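Local coordinates for protein transmembrane oligosaccharyl transferase (Archaeoglobus fulgidus, PDB 3WAJ) that belongs to the STT3/AglB family of membrane-embedded oligosaccharyl transferases, proteins of the GT-C class, and holds a bound zinc ion, at residues R668-S671 with E672-S676; A750-Q753 with L754-K758; L318-I321 with V322-L326. One frame throughout, in Å; residues are numbered along the deposited sequence.

Interaction 1: residues R668-S671 with E672-S676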
ATOM      1  N   ARG A 668      24.315   1.818  -8.945  1.00 40.25           N
ATOM      2  CA  ARG A 668      25.277   1.445  -7.923  1.00 42.42           C
ATOM      3  C   ARG A 668      25.458  -0.078  -7.919  1.00 41.04           C
ATOM      4  O   ARG A 668      24.484  -0.822  -7.799  1.00 39.08           O
ATOM      5  CB  ARG A 668      24.799   1.944  -6.559  1.00 42.03           C
ATOM      6  CG  ARG A 668      25.860   1.898  -5.488  1.00 49.65           C
ATOM      7  CD  ARG A 668      26.016   3.235  -4.809  1.00 54.08           C
ATOM      8  NE  ARG A 668      27.027   3.154  -3.764  1.00 56.57           N
ATOM      9  CZ  ARG A 668      26.757   3.166  -2.467  1.00 63.20           C
ATOM     10  NH1 ARG A 668      25.503   3.292  -2.051  1.00 68.59           N
ATOM     11  NH2 ARG A 668      27.742   3.064  -1.587  1.00 62.76           N
ATOM     12  N   ILE A 669      26.702  -0.530  -8.075  1.00 41.68           N
ATOM     13  CA  ILE A 669      27.024  -1.961  -8.112  1.00 36.27           C
ATOM     14  C   ILE A 669      27.041  -2.551  -6.710  1.00 42.67           C
ATOM     15  O   ILE A 669      27.609  -1.947  -5.793  1.00 46.81           O
ATOM     16  CB  ILE A 669      28.392  -2.202  -8.774  1.00 33.89           C
ATOM     17  CG1 ILE A 669      28.361  -1.693 -10.207  1.00 32.74           C
ATOM     18  CG2 ILE A 669      28.752  -3.689  -8.771  1.00 30.75           C
ATOM     19  CD1 ILE A 669      27.091  -2.103 -10.973  1.00 30.72           C
ATOM     20  N   PRO A 670      26.409  -3.729  -6.531  1.00 42.94           N
ATOM     21  CA  PRO A 670      26.404  -4.351  -5.192  1.00 38.14           C
ATOM     22  C   PRO A 670      27.815  -4.723  -4.753  1.00 39.03           C
ATOM     23  O   PRO A 670      28.669  -4.964  -5.621  1.00 42.51           O
ATOM     24  CB  PRO A 670      25.570  -5.618  -5.394  1.00 35.11           C
ATOM     25  CG  PRO A 670      24.654  -5.286  -6.555  1.00 40.44           C
ATOM     26  CD  PRO A 670      25.515  -4.429  -7.480  1.00 41.15           C
ATOM     27  N   SER A 671      28.051  -4.745  -3.438  1.00 37.10           N
ATOM     28  CA  SER A 671      29.341  -5.138  -2.856  1.00 38.41           C
ATOM     29  C   SER A 671      29.453  -6.653  -2.898  1.00 42.93           C
ATOM     30  O   SER A 671      28.504  -7.336  -3.305  1.00 45.82           O
ATOM     31  CB  SER A 671      29.440  -4.674  -1.402  1.00 33.70           C
ATOM     32  OG  SER A 671      28.552  -5.405  -0.586  1.00 35.05           O
ATOM     33  N   GLU A 672      30.592  -7.186  -2.465  1.00 44.63           N
ATOM     34  CA  GLU A 672      30.751  -8.633  -2.373  1.00 47.42           C
ATOM     35  C   GLU A 672      29.698  -9.239  -1.439  1.00 46.12           C
ATOM     36  O   GLU A 672      29.206 -10.350  -1.672  1.00 42.53           O
ATOM     37  CB  GLU A 672      32.161  -8.997  -1.904  1.00 50.71           C
ATOM     38  CG  GLU A 672      32.551 -10.441  -2.217  1.00 55.53           C
ATOM     39  CD  GLU A 672      34.034 -10.697  -2.041  1.00 64.68           C
ATOM     40  OE1 GLU A 672      34.572 -10.330  -0.978  1.00 64.87           O
ATOM     41  OE2 GLU A 672      34.660 -11.258  -2.971  1.00 73.95           O
ATOM     42  N   LEU A 673      29.342  -8.494  -0.394  1.00 47.25           N
ATOM     43  CA  LEU A 673      28.365  -8.958   0.592  1.00 43.84           C
ATOM     44  C   LEU A 673      27.027  -9.358  -0.032  1.00 43.59           C
ATOM     45  O   LEU A 673      26.496 -10.431   0.249  1.00 44.60           O
ATOM     46  CB  LEU A 673      28.131  -7.887   1.638  1.00 52.19           C
ATOM     47  CG  LEU A 673      28.296  -8.403   3.059  1.00 64.09           C
ATOM     48  CD1 LEU A 673      29.725  -8.895   3.271  1.00 68.10           C
ATOM     49  CD2 LEU A 673      27.961  -7.291   4.017  1.00 65.88           C
ATOM     50  N   TYR A 674      26.493  -8.485  -0.877  1.00 42.08           N
ATOM     51  CA  TYR A 674      25.249  -8.750  -1.585  1.00 36.15           C
ATOM     52  C   TYR A 674      25.194 -10.177  -2.167  1.00 38.78           C
ATOM     53  O   TYR A 674      24.224 -10.918  -1.942  1.00 35.10           O
ATOM     54  CB  TYR A 674      25.049  -7.676  -2.668  1.00 32.67           C
ATOM     55  CG  TYR A 674      23.889  -7.924  -3.611  1.00 35.26           C
ATOM     56  CD1 TYR A 674      24.062  -8.669  -4.781  1.00 34.04           C
ATOM     57  CD2 TYR A 674      22.620  -7.414  -3.333  1.00 33.20           C
ATOM     58  CE1 TYR A 674      23.009  -8.902  -5.650  1.00 35.54           C
ATOM     59  CE2 TYR A 674      21.552  -7.646  -4.197  1.00 32.05           C
ATOM     60  CZ  TYR A 674      21.761  -8.383  -5.357  1.00 37.49           C
ATOM     61  OH  TYR A 674      20.720  -8.619  -6.223  1.00 36.73           O
ATOM     62  N   TYR A 675      26.258 -10.577  -2.868  1.00 28.52           N
ATOM     63  CA  TYR A 675      26.270 -11.875  -3.532  1.00 28.41           C
ATOM     64  C   TYR A 675      26.185 -13.083  -2.601  1.00 34.79           C
ATOM     65  O   TYR A 675      25.980 -14.213  -3.052  1.00 43.30           O
ATOM     66  CB  TYR A 675      27.445 -11.961  -4.506  1.00 31.37           C
ATOM     67  CG  TYR A 675      27.315 -10.909  -5.581  1.00 40.07           C
ATOM     68  CD1 TYR A 675      26.558 -11.150  -6.721  1.00 32.56           C
ATOM     69  CD2 TYR A 675      27.901  -9.652  -5.431  1.00 34.94           C
ATOM     70  CE1 TYR A 675      26.424 -10.184  -7.696  1.00 30.63           C
ATOM     71  CE2 TYR A 675      27.766  -8.682  -6.399  1.00 27.86           C
ATOM     72  CZ  TYR A 675      27.029  -8.953  -7.529  1.00 34.74           C
ATOM     73  OH  TYR A 675      26.895  -7.984  -8.509  1.00 38.53           O
ATOM     74  N   SER A 676      26.302 -12.829  -1.303  1.00 34.01           N
ATOM     75  CA  SER A 676      26.129 -13.876  -0.297  1.00 39.67           C
ATOM     76  C   SER A 676      24.724 -13.922   0.304  1.00 37.72           C
ATOM     77  O   SER A 676      24.379 -14.852   1.019  1.00 42.21           O
ATOM     78  CB  SER A 676      27.140 -13.699   0.826  1.00 36.91           C
ATOM     79  OG  SER A 676      28.406 -14.069   0.360  1.00 51.62           O
TER

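Interaction 2: residues A750-Q753 with L754-K758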
ATOM      1  N   ALA A 750      29.153  -7.651 -13.118  1.00 35.70           N
ATOM      2  CA  ALA A 750      29.962  -7.192 -11.987  1.00 36.48           C
ATOM      3  C   ALA A 750      30.506  -8.346 -11.149  1.00 39.04           C
ATOM      4  O   ALA A 750      31.693  -8.373 -10.802  1.00 34.56           O
ATOM      5  CB  ALA A 750      29.160  -6.263 -11.114  1.00 30.88           C
ATOM      6  N   TYR A 751      29.636  -9.299 -10.824  1.00 36.64           N
ATOM      7  CA  TYR A 751      30.063 -10.455 -10.042  1.00 39.76           C
ATOM      8  C   TYR A 751      31.216 -11.217 -10.705  1.00 42.83           C
ATOM      9  O   TYR A 751      32.240 -11.481 -10.066  1.00 44.09           O
ATOM     10  CB  TYR A 751      28.884 -11.393  -9.741  1.00 36.63           C
ATOM     11  CG  TYR A 751      29.313 -12.704  -9.121  1.00 40.32           C
ATOM     12  CD1 TYR A 751      29.756 -12.774  -7.800  1.00 39.91           C
ATOM     13  CD2 TYR A 751      29.292 -13.871  -9.861  1.00 41.44           C
ATOM     14  CE1 TYR A 751      30.158 -13.985  -7.241  1.00 37.34           C
ATOM     15  CE2 TYR A 751      29.687 -15.076  -9.307  1.00 43.94           C
ATOM     16  CZ  TYR A 751      30.115 -15.127  -8.005  1.00 41.52           C
ATOM     17  OH  TYR A 751      30.495 -16.340  -7.497  1.00 47.75           O
ATOM     18  N   THR A 752      31.048 -11.559 -11.982  1.00 43.24           N
ATOM     19  CA  THR A 752      32.069 -12.324 -12.710  1.00 46.93           C
ATOM     20  C   THR A 752      33.402 -11.588 -12.803  1.00 44.15           C
ATOM     21  O   THR A 752      34.450 -12.211 -12.910  1.00 48.70           O
ATOM     22  CB  THR A 752      31.617 -12.710 -14.147  1.00 45.26           C
ATOM     23  OG1 THR A 752      31.529 -11.535 -14.957  1.00 50.20           O
ATOM     24  CG2 THR A 752      30.275 -13.402 -14.134  1.00 45.77           C
ATOM     25  N   GLN A 753      33.355 -10.264 -12.785  1.00 45.04           N
ATOM     26  CA  GLN A 753      34.555  -9.448 -12.959  1.00 44.84           C
ATOM     27  C   GLN A 753      35.245  -9.073 -11.652  1.00 46.54           C
ATOM     28  O   GLN A 753      36.468  -9.056 -11.593  1.00 47.86           O
ATOM     29  CB  GLN A 753      34.218  -8.188 -13.753  1.00 43.65           C
ATOM     30  CG  GLN A 753      33.760  -8.481 -15.178  1.00 47.07           C
ATOM     31  CD  GLN A 753      34.825  -9.206 -15.988  1.00 48.82           C
ATOM     32  OE1 GLN A 753      36.012  -8.867 -15.928  1.00 49.63           O
ATOM     33  NE2 GLN A 753      34.405 -10.217 -16.743  1.00 48.41           N
ATOM     34  N   LEU A 754      34.466  -8.796 -10.608  1.00 40.93           N
ATOM     35  CA  LEU A 754      35.028  -8.308  -9.347  1.00 37.24           C
ATOM     36  C   LEU A 754      35.169  -9.364  -8.247  1.00 40.31           C
ATOM     37  O   LEU A 754      36.095  -9.301  -7.447  1.00 44.35           O
ATOM     38  CB  LEU A 754      34.197  -7.136  -8.815  1.00 37.16           C
ATOM     39  CG  LEU A 754      33.823  -6.060  -9.829  1.00 42.40           C
ATOM     40  CD1 LEU A 754      32.835  -5.081  -9.194  1.00 46.38           C
ATOM     41  CD2 LEU A 754      35.070  -5.332 -10.349  1.00 34.75           C
ATOM     42  N   TYR A 755      34.247 -10.322  -8.198  1.00 39.22           N
ATOM     43  CA  TYR A 755      34.061 -11.119  -6.990  1.00 40.62           C
ATOM     44  C   TYR A 755      34.131 -12.626  -7.197  1.00 45.90           C
ATOM     45  O   TYR A 755      34.491 -13.356  -6.276  1.00 57.87           O
ATOM     46  CB  TYR A 755      32.732 -10.738  -6.299  1.00 43.53           C
ATOM     47  CG  TYR A 755      32.632  -9.259  -6.007  1.00 45.12           C
ATOM     48  CD1 TYR A 755      33.707  -8.582  -5.462  1.00 45.58           C
ATOM     49  CD2 TYR A 755      31.480  -8.537  -6.290  1.00 40.05           C
ATOM     50  CE1 TYR A 755      33.649  -7.232  -5.202  1.00 41.07           C
ATOM     51  CE2 TYR A 755      31.412  -7.173  -6.025  1.00 41.74           C
ATOM     52  CZ  TYR A 755      32.515  -6.536  -5.478  1.00 45.84           C
ATOM     53  OH  TYR A 755      32.509  -5.198  -5.197  1.00 51.73           O
ATOM     54  N   GLU A 756      33.754 -13.098  -8.378  1.00 48.08           N
ATOM     55  CA  GLU A 756      33.850 -14.528  -8.670  1.00 53.62           C
ATOM     56  C   GLU A 756      35.267 -15.052  -8.407  1.00 54.57           C
ATOM     57  O   GLU A 756      36.221 -14.679  -9.096  1.00 55.72           O
ATOM     58  CB  GLU A 756      33.440 -14.827 -10.111  1.00 50.23           C
ATOM     59  CG  GLU A 756      33.332 -16.318 -10.410  1.00 46.57           C
ATOM     60  CD  GLU A 756      32.556 -16.604 -11.686  1.00 53.02           C
ATOM     61  OE1 GLU A 756      32.106 -15.643 -12.353  1.00 59.25           O
ATOM     62  OE2 GLU A 756      32.382 -17.792 -12.016  1.00 51.96           O
ATOM     63  N   LYS A 757      35.397 -15.898  -7.391  1.00 61.22           N
ATOM     64  CA  LYS A 757      36.690 -16.456  -7.016  1.00 70.57           C
ATOM     65  C   LYS A 757      37.055 -17.578  -7.976  1.00 85.46           C
ATOM     66  O   LYS A 757      36.239 -17.964  -8.815  1.00 90.60           O
ATOM     67  CB  LYS A 757      36.641 -16.999  -5.591  1.00 66.22           C
ATOM     68  CG  LYS A 757      36.171 -16.001  -4.557  1.00 70.04           C
ATOM     69  CD  LYS A 757      37.115 -14.817  -4.482  1.00 79.89           C
ATOM     70  CE  LYS A 757      36.949 -14.075  -3.167  1.00 86.52           C
ATOM     71  NZ  LYS A 757      36.954 -15.038  -2.032  1.00 92.14           N
ATOM     72  N   LYS A 758      38.278 -18.091  -7.846  1.00 92.86           N
ATOM     73  CA  LYS A 758      38.785 -19.173  -8.693  1.00 97.22           C
ATOM     74  C   LYS A 758      37.767 -20.299  -8.903  1.00 98.04           C
ATOM     75  O   LYS A 758      37.472 -20.671 -10.041  1.00100.22           O
ATOM     76  CB  LYS A 758      40.080 -19.752  -8.109  1.00101.30           C
ATOM     77  CG  LYS A 758      41.192 -18.734  -7.860  1.00104.32           C
ATOM     78  CD  LYS A 758      41.784 -18.195  -9.155  1.00102.82           C
ATOM     79  CE  LYS A 758      43.011 -17.342  -8.878  1.00 99.93           C
ATOM     80  NZ  LYS A 758      42.746 -16.337  -7.810  1.00 97.63           N
TER

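Interaction 3: residues L318-I321 with V322-L326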
ATOM      1  N   LEU A 318     -14.801  32.064  29.359  1.00 61.97           N
ATOM      2  CA  LEU A 318     -13.981  31.495  30.430  1.00 62.27           C
ATOM      3  C   LEU A 318     -14.427  30.077  30.831  1.00 55.84           C
ATOM      4  O   LEU A 318     -13.599  29.173  30.969  1.00 53.55           O
ATOM      5  CB  LEU A 318     -13.972  32.402  31.656  1.00 61.62           C
ATOM      6  CG  LEU A 318     -12.957  31.966  32.714  1.00 67.46           C
ATOM      7  CD1 LEU A 318     -11.620  32.672  32.503  1.00 69.38           C
ATOM      8  CD2 LEU A 318     -13.488  32.193  34.126  1.00 69.02           C
ATOM      9  N   ALA A 319     -15.729  29.882  31.017  1.00 49.55           N
ATOM     10  CA  ALA A 319     -16.260  28.554  31.346  1.00 47.26           C
ATOM     11  C   ALA A 319     -15.879  27.552  30.267  1.00 54.48           C
ATOM     12  O   ALA A 319     -15.652  26.371  30.547  1.00 56.90           O
ATOM     13  CB  ALA A 319     -17.764  28.602  31.495  1.00 44.27           C
ATOM     14  N   VAL A 320     -15.822  28.030  29.028  1.00 50.73           N
ATOM     15  CA  VAL A 320     -15.467  27.176  27.908  1.00 53.20           C
ATOM     16  C   VAL A 320     -13.970  26.862  27.935  1.00 56.42           C
ATOM     17  O   VAL A 320     -13.579  25.708  27.772  1.00 56.27           O
ATOM     18  CB  VAL A 320     -15.908  27.788  26.552  1.00 49.63           C
ATOM     19  CG1 VAL A 320     -15.356  26.977  25.382  1.00 45.73           C
ATOM     20  CG2 VAL A 320     -17.424  27.836  26.476  1.00 49.88           C
ATOM     21  N   ILE A 321     -13.149  27.891  28.145  1.00 60.63           N
ATOM     22  CA  ILE A 321     -11.704  27.720  28.297  1.00 64.35           C
ATOM     23  C   ILE A 321     -11.383  26.706  29.397  1.00 69.15           C
ATOM     24  O   ILE A 321     -10.538  25.815  29.228  1.00 70.15           O
ATOM     25  CB  ILE A 321     -11.024  29.042  28.653  1.00 63.72           C
ATOM     26  CG1 ILE A 321     -11.203  30.063  27.525  1.00 60.53           C
ATOM     27  CG2 ILE A 321      -9.555  28.808  28.948  1.00 65.10           C
ATOM     28  CD1 ILE A 321     -10.631  29.615  26.220  1.00 63.05           C
ATOM     29  N   VAL A 322     -12.080  26.848  30.520  1.00 63.80           N
ATOM     30  CA  VAL A 322     -11.881  25.982  31.670  1.00 62.32           C
ATOM     31  C   VAL A 322     -12.348  24.571  31.367  1.00 67.13           C
ATOM     32  O   VAL A 322     -11.641  23.605  31.654  1.00 70.76           O
ATOM     33  CB  VAL A 322     -12.618  26.528  32.898  1.00 62.09           C
ATOM     34  CG1 VAL A 322     -12.894  25.421  33.904  1.00 58.18           C
ATOM     35  CG2 VAL A 322     -11.823  27.676  33.522  1.00 60.45           C
ATOM     36  N   LEU A 323     -13.540  24.464  30.784  1.00 68.85           N
ATOM     37  CA  LEU A 323     -14.108  23.174  30.396  1.00 70.65           C
ATOM     38  C   LEU A 323     -13.146  22.357  29.532  1.00 75.82           C
ATOM     39  O   LEU A 323     -12.925  21.177  29.798  1.00 75.31           O
ATOM     40  CB  LEU A 323     -15.431  23.373  29.650  1.00 71.00           C
ATOM     41  CG  LEU A 323     -16.475  22.248  29.629  1.00 72.32           C
ATOM     42  CD1 LEU A 323     -16.675  21.706  28.222  1.00 74.12           C
ATOM     43  CD2 LEU A 323     -16.123  21.121  30.592  1.00 70.90           C
ATOM     44  N   THR A 324     -12.574  22.985  28.508  1.00 79.92           N
ATOM     45  CA  THR A 324     -11.630  22.294  27.631  1.00 87.07           C
ATOM     46  C   THR A 324     -10.346  21.915  28.367  1.00 90.18           C
ATOM     47  O   THR A 324      -9.799  20.835  28.140  1.00 92.02           O
ATOM     48  CB  THR A 324     -11.273  23.121  26.376  1.00 90.05           C
ATOM     49  OG1 THR A 324     -10.379  24.182  26.734  1.00 98.25           O
ATOM     50  CG2 THR A 324     -12.524  23.692  25.734  1.00 83.49           C
ATOM     51  N   ALA A 325      -9.868  22.808  29.236  1.00 89.37           N
ATOM     52  CA  ALA A 325      -8.669  22.555  30.039  1.00 85.12           C
ATOM     53  C   ALA A 325      -8.794  21.239  30.803  1.00 85.20           C
ATOM     54  O   ALA A 325      -7.895  20.395  30.755  1.00 84.85           O
ATOM     55  CB  ALA A 325      -8.426  23.697  31.000  1.00 81.95           C
ATOM     56  N   LEU A 326      -9.916  21.077  31.498  1.00 84.34           N
ATOM     57  CA  LEU A 326     -10.218  19.845  32.222  1.00 87.12           C
ATOM     58  C   LEU A 326     -10.256  18.619  31.310  1.00 91.63           C
ATOM     59  O   LEU A 326      -9.636  17.596  31.615  1.00 96.09           O
ATOM     60  CB  LEU A 326     -11.541  19.974  32.979  1.00 84.44           C
ATOM     61  CG  LEU A 326     -11.564  21.086  34.027  1.00 85.74           C
ATOM     62  CD1 LEU A 326     -12.818  21.007  34.882  1.00 82.60           C
ATOM     63  CD2 LEU A 326     -10.311  21.030  34.891  1.00 86.45           C
TER

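Interaction 1: residues R668-S671 with E672-S676
Two tyrosine torsions bring the side chains to Pro670 and Ser671: the chi1 of Tyr674 (172°) sets its CG trans to the backbone N and lays the ring alongside the proline, while that of Tyr675 (-62°) sets CG opposite the carbonyl carbon, beside the backbone N, and brings the ring back towards Pro670 and Ser671. Against Tyr674, Pro670 CB comes within 3.4 Å of ring atom CG, and Pro670 CG stands 4.0 Å from the ring centroid, only 15° from the normal, which identifies a CH-pi contact over the face. Tyr675 also meets Pro670, less closely, with CE2 3.9 Å from the proline CB. Ser671 O lies at the edge of that ring, near its plane, 3.2 Å from Tyr675 CD2. The two phenol oxygens bond outside the turn, Tyr674 OH to Glu615 O and Tyr675 OH to Tyr747 O, which fixes both ring tips. Ser671 OG bonds to Lys635 O and receives a weak bond from Leu673 N at 3.2 Å. Beyond it the chain has helical backbone angles, with Ser676 N bonded to Leu673 O at 2.9 Å. A serine hydroxyl taking the N-H two residues ahead is the signature of an ST turn, here weakly closed, before helix 678-684.

Interaction 2: residues A750-Q753 with L754-K758
Glu756 folds back over Tyr751 and runs on to Thr752. Its CB sits over the Tyr751 ring, 4.1 Å from the centroid and 23° off the normal, a CH-pi contact. A chi1 of -172° turns CG away from the backbone N, to pass 4.0 Å from Tyr751 CE2, and the chain is extended beyond it. CD keeps the same 4.0 Å from Tyr751 CE2, and the carboxylate plane is turned only 16° from that of the ring. At the tip, OE1 approaches Thr752, at 3.3 Å from CA and 3.4 Å from CG2, carbon neighbours rather than donors; the Thr752 hydroxyl is bonded to Tyr749 O. The backbone is consistent with this return. Tyr751 O accepts from Tyr755 N at 3.0 Å and from Glu756 N at 2.8 Å, the two donors reaching it from opposite faces of the carbonyl plane. The second, an i to i+5 bond, is that of a pi-turn. Tyr751 OH is held by Ile761 O, in the chain that follows. In the fold, this last part of helix 740-755 packs Tyr751 on Phe685 just after helix 678-684, and Leu754 and Tyr755 on Tyr651 of strand 649-652.

Interaction 3: residues L318-I321 with V322-L326
Backbone hydrogen bonds join Leu318 to Val322, Ala319 to Leu323, Val320 to Thr324 and Ile321 to Ala325, each carbonyl accepting from the N-H four residues on, the pattern of a regular alpha-helix. The shortest is Val322 N to Leu318 O, at 2.8 Å. The longest of the four, Ala325 N to Ile321 O, measures 3.1 Å. The one side-chain hydrogen bond comes from Thr324, whose chi1 of 75° tucks OG1 between the backbone N and carbonyl carbon and turns it back along the helix. OG1 donates to Ile321 O at 3.0 Å from above the carbonyl plane, 36° out of it. Ala325 N reaches the same oxygen from the same face of its plane; the two donors together grip one carbonyl, and the hydroxyl is satisfied within the helix. Among the van der Waals contacts, Thr324 CG2 packs tightly, 3.1 Å from Val320 O and 4.4 Å from Val320 CG1, and Val322 CG2 stands 3.5 Å from Leu318 O. Helix 315-332 leans on two others of the STT3 N-terminal region: Val320, Ile321 and Thr324 meet Phe230 of helix 221-234, while Val320 also touches Phe294 and Ile297 of helix 278-303.

From the N terminus the chain first passes interaction 3, in helix 315-332 of the STT3 N-terminal region, then interaction 1 in the loop after strand 663-664, and last interaction 2 at the end part of helix 740-755. Each joins adjoining segments and closes no loop beyond a local turn, and the three run in series, without nesting or crossing. Interactions 1 and 2 nevertheless meet, with centres 11 Å apart: Tyr675 CE1 lies 3.4 Å from Tyr751 CB, and Ile669 CG2 3.5 Å from Ala750 CB, which ties the loop to the helix. Interaction 3 is remote, its nearest atoms about 50 Å from interaction 1 and about 60 Å from interaction 2.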